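Local coordinates for flagellar protein (Xanthomonas campestris pv. campestris, PDB 3C12) that is probably required for flagellar hook formation as the hook-capping protein FlgD, perhaps as a scaffold, this chain being its C-terminal domain, at residues E44-L56 / A69-A81. Numbering follows the deposited sequence.
Sequences EITDANGTFVKQL and AWDGTDANGNRMA
Ile45 lays its CG2 methyl over one face of the Trp70 indole. Ile45 CG2 sits 4.1 Å from the centroid of the six-membered ring of Trp70 and 12° off its normal, which identifies a CH-pi contact. Gly72 CA covers the opposite face, so the ring is sandwiched. Val53 crosses the indole at about a right angle, its CG1 3.7 Å from Trp70 CZ2; the same methyl meets Met80 CG, the two side chains pointing at each other tip to tip. Because Val53 CG1 stands anti to the backbone N (chi1 171°), this one branch can touch both residues. Rotation of the indole is further fixed by its N-H: Trp70 NE1 donates to Thr73 O at 2.6 Å, with the acceptor close to the ring plane.

In the Ig-like domain, these contacts join the hairpin of strands 39-46 and 52-60 to the loop leaving strand 64-70, and Tyr85 of strand 83-93 adds an edge-to-face ring to Trp70. The hairpin carries a classic beta bulge, Ile45 O accepting from both Val53 N and, weakly, Lys54 N. The Val53 carbonyl turns to the loop and accepts from Ala75 N in its own plane (Ala75 N to Val53 O 2.9 Å, N-H...O angle 159°), Ala75 being the second residue of the type I turn Asp74-Gly77.

Lys54 runs fully extended past the indole edge, CD 3.7 Å from Trp70 NE1, and meets Asp71 at about a right angle. Lys54 NZ and Asp71 OD2 form a salt bridge at 3.2 Å, whose hydrogen bonds to OD2 and OD1 are weak. Asp71 OD1 also accepts from Thr73 N, closing an Asx turn that orients the carboxylate. At the turn, Ala75 CB abuts the edge of the Phe52 ring. Beside strand 64-70, Leu56 directs CD1 onto the backbone of Ala69 and against Trp70 CB.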
# COMPACT_ATOMS: atom_id res chain seq x y z
N GLU A 44 3.79 -4.47 -12.06
CA GLU A 44 5.19 -4.69 -12.36
C GLU A 44 5.94 -5.28 -11.16
O GLU A 44 5.91 -4.72 -10.07
CB GLU A 44 5.83 -3.37 -12.76
CG GLU A 44 7.32 -3.44 -12.98
CD GLU A 44 7.94 -2.07 -13.09
OE1 GLU A 44 7.81 -1.28 -12.12
OE2 GLU A 44 8.56 -1.78 -14.13
N ILE A 45 6.61 -6.40 -11.39
CA ILE A 45 7.38 -7.06 -10.34
C ILE A 45 8.87 -6.76 -10.46
O ILE A 45 9.48 -7.02 -11.49
CB ILE A 45 7.16 -8.60 -10.40
CG1 ILE A 45 5.82 -8.96 -9.76
CG2 ILE A 45 8.28 -9.32 -9.68
CD1 ILE A 45 4.66 -8.27 -10.38
N THR A 46 9.46 -6.20 -9.41
CA THR A 46 10.89 -5.89 -9.42
C THR A 46 11.61 -6.69 -8.34
O THR A 46 10.97 -7.25 -7.44
CB THR A 46 11.14 -4.39 -9.20
OG1 THR A 46 10.52 -3.97 -7.98
CG2 THR A 46 10.57 -3.59 -10.35
N ASP A 47 12.94 -6.77 -8.43
CA ASP A 47 13.71 -7.54 -7.46
C ASP A 47 14.35 -6.66 -6.39
O ASP A 47 14.09 -5.46 -6.32
CB ASP A 47 14.80 -8.37 -8.15
CG ASP A 47 15.92 -7.52 -8.73
OD1 ASP A 47 16.01 -6.33 -8.40
OD2 ASP A 47 16.72 -8.07 -9.52
N ALA A 48 15.19 -7.29 -5.57
CA ALA A 48 15.89 -6.62 -4.48
C ALA A 48 16.46 -5.25 -4.87
O ALA A 48 16.15 -4.24 -4.23
CB ALA A 48 17.00 -7.52 -3.93
N ASN A 49 17.28 -5.23 -5.92
CA ASN A 49 17.91 -3.99 -6.39
C ASN A 49 16.92 -3.09 -7.12
O ASN A 49 17.15 -1.88 -7.25
CB ASN A 49 19.08 -4.32 -7.33
CG ASN A 49 19.86 -5.54 -6.90
OD1 ASN A 49 20.31 -5.63 -5.75
ND2 ASN A 49 20.05 -6.48 -7.81
N GLY A 50 15.84 -3.67 -7.61
CA GLY A 50 14.84 -2.90 -8.34
C GLY A 50 14.81 -3.27 -9.81
O GLY A 50 14.16 -2.60 -10.62
N THR A 51 15.51 -4.34 -10.16
CA THR A 51 15.57 -4.83 -11.54
C THR A 51 14.22 -5.36 -11.99
O THR A 51 13.48 -5.98 -11.22
CB THR A 51 16.60 -5.98 -11.69
OG1 THR A 51 17.92 -5.50 -11.37
CG2 THR A 51 16.59 -6.53 -13.11
N PHE A 52 13.90 -5.12 -13.26
CA PHE A 52 12.65 -5.60 -13.82
C PHE A 52 12.65 -7.12 -13.77
O PHE A 52 13.66 -7.77 -14.05
CB PHE A 52 12.51 -5.15 -15.27
CG PHE A 52 11.24 -5.64 -15.92
CD1 PHE A 52 10.05 -4.93 -15.78
CD2 PHE A 52 11.23 -6.85 -16.62
CE1 PHE A 52 8.87 -5.42 -16.32
CE2 PHE A 52 10.04 -7.35 -17.16
CZ PHE A 52 8.86 -6.63 -17.00
N VAL A 53 11.51 -7.70 -13.41
CA VAL A 53 11.37 -9.14 -13.36
C VAL A 53 10.28 -9.57 -14.34
O VAL A 53 10.54 -10.29 -15.30
CB VAL A 53 11.00 -9.63 -11.94
CG1 VAL A 53 10.64 -11.11 -11.97
CG2 VAL A 53 12.16 -9.38 -11.01
N LYS A 54 9.05 -9.12 -14.09
CA LYS A 54 7.94 -9.44 -14.98
C LYS A 54 6.88 -8.37 -14.87
O LYS A 54 6.88 -7.56 -13.95
CB LYS A 54 7.33 -10.80 -14.65
CG LYS A 54 6.49 -11.34 -15.80
CD LYS A 54 6.05 -12.78 -15.57
CE LYS A 54 5.60 -13.44 -16.88
NZ LYS A 54 5.01 -14.80 -16.69
N GLN A 55 5.96 -8.37 -15.83
CA GLN A 55 4.88 -7.39 -15.85
C GLN A 55 3.57 -8.05 -16.25
O GLN A 55 3.51 -8.83 -17.19
CB GLN A 55 5.23 -6.27 -16.83
CG GLN A 55 4.73 -4.90 -16.43
CD GLN A 55 3.85 -4.29 -17.49
OE1 GLN A 55 3.80 -3.08 -17.66
NE2 GLN A 55 3.13 -5.14 -18.22
N LEU A 56 2.52 -7.74 -15.50
CA LEU A 56 1.21 -8.31 -15.76
C LEU A 56 0.26 -7.18 -16.11
O LEU A 56 0.45 -6.04 -15.68
CB LEU A 56 0.69 -9.04 -14.52
CG LEU A 56 1.58 -10.13 -13.92
CD1 LEU A 56 1.15 -10.43 -12.49
CD2 LEU A 56 1.51 -11.37 -14.78
N ALA A 69 -2.19 -12.02 -10.38
CA ALA A 69 -1.53 -13.27 -10.02
C ALA A 69 -0.22 -13.44 -10.78
O ALA A 69 -0.18 -13.39 -12.00
CB ALA A 69 -2.45 -14.44 -10.30
N TRP A 70 0.86 -13.64 -10.03
CA TRP A 70 2.17 -13.85 -10.63
C TRP A 70 2.54 -15.31 -10.44
O TRP A 70 2.44 -15.84 -9.33
CB TRP A 70 3.22 -12.94 -9.97
CG TRP A 70 4.59 -13.13 -10.53
CD1 TRP A 70 4.92 -13.32 -11.84
CD2 TRP A 70 5.82 -13.15 -9.80
NE1 TRP A 70 6.28 -13.46 -11.97
CE2 TRP A 70 6.86 -13.35 -10.73
CE3 TRP A 70 6.15 -13.00 -8.45
CZ2 TRP A 70 8.20 -13.42 -10.36
CZ3 TRP A 70 7.49 -13.07 -8.07
CH2 TRP A 70 8.50 -13.28 -9.03
N ASP A 71 2.94 -15.95 -11.53
CA ASP A 71 3.32 -17.36 -11.51
C ASP A 71 4.74 -17.59 -10.98
O ASP A 71 5.20 -18.72 -10.92
CB ASP A 71 3.20 -17.95 -12.91
CG ASP A 71 3.80 -17.07 -13.97
OD1 ASP A 71 4.83 -16.42 -13.67
OD2 ASP A 71 3.26 -17.02 -15.09
N GLY A 72 5.43 -16.52 -10.61
CA GLY A 72 6.77 -16.67 -10.08
C GLY A 72 7.86 -16.80 -11.11
O GLY A 72 8.97 -17.27 -10.81
N THR A 73 7.57 -16.39 -12.34
CA THR A 73 8.55 -16.46 -13.41
C THR A 73 8.79 -15.06 -13.98
O THR A 73 7.94 -14.18 -13.86
CB THR A 73 8.08 -17.39 -14.55
OG1 THR A 73 6.74 -17.05 -14.91
CG2 THR A 73 8.13 -18.83 -14.10
N ASP A 74 9.96 -14.85 -14.58
CA ASP A 74 10.26 -13.55 -15.16
C ASP A 74 9.68 -13.48 -16.58
O ASP A 74 9.17 -14.48 -17.08
CB ASP A 74 11.79 -13.28 -15.16
CG ASP A 74 12.57 -14.22 -16.08
OD1 ASP A 74 13.82 -14.08 -16.12
OD2 ASP A 74 11.95 -15.08 -16.76
N ALA A 75 9.72 -12.30 -17.20
CA ALA A 75 9.18 -12.10 -18.55
C ALA A 75 9.79 -13.09 -19.54
O ALA A 75 9.20 -13.38 -20.58
CB ALA A 75 9.43 -10.67 -19.01
N ASN A 76 10.97 -13.60 -19.21
CA ASN A 76 11.65 -14.57 -20.06
C ASN A 76 11.32 -16.02 -19.71
O ASN A 76 12.04 -16.93 -20.11
CB ASN A 76 13.16 -14.34 -20.00
CG ASN A 76 13.62 -13.25 -20.96
OD1 ASN A 76 13.35 -13.31 -22.16
ND2 ASN A 76 14.31 -12.25 -20.43
N GLY A 77 10.22 -16.22 -18.97
CA GLY A 77 9.77 -17.56 -18.60
C GLY A 77 10.53 -18.27 -17.49
O GLY A 77 10.17 -19.39 -17.10
N ASN A 78 11.57 -17.63 -16.98
CA ASN A 78 12.40 -18.21 -15.93
C ASN A 78 11.81 -18.14 -14.51
O ASN A 78 11.35 -17.09 -14.05
CB ASN A 78 13.78 -17.54 -15.90
CG ASN A 78 14.61 -17.85 -17.14
OD1 ASN A 78 15.72 -17.34 -17.28
ND2 ASN A 78 14.08 -18.69 -18.03
N ARG A 79 11.84 -19.28 -13.83
CA ARG A 79 11.36 -19.38 -12.45
C ARG A 79 12.34 -18.60 -11.56
O ARG A 79 13.53 -18.93 -11.50
CB ARG A 79 11.34 -20.85 -12.02
CG ARG A 79 10.96 -21.05 -10.58
CD ARG A 79 9.52 -20.69 -10.36
NE ARG A 79 9.25 -20.49 -8.94
CZ ARG A 79 8.03 -20.36 -8.41
NH1 ARG A 79 6.96 -20.43 -9.20
NH2 ARG A 79 7.90 -20.16 -7.10
N MET A 80 11.84 -17.57 -10.89
CA MET A 80 12.69 -16.76 -10.02
C MET A 80 12.86 -17.45 -8.67
O MET A 80 12.07 -18.32 -8.31
CB MET A 80 12.07 -15.37 -9.84
CG MET A 80 11.95 -14.59 -11.12
SD MET A 80 13.53 -14.28 -11.83
CE MET A 80 14.09 -13.01 -10.86
N ALA A 81 13.90 -17.05 -7.94
CA ALA A 81 14.18 -17.63 -6.62
C ALA A 81 13.09 -17.32 -5.60
O ALA A 81 12.41 -16.30 -5.69
CB ALA A 81 15.52 -17.11 -6.11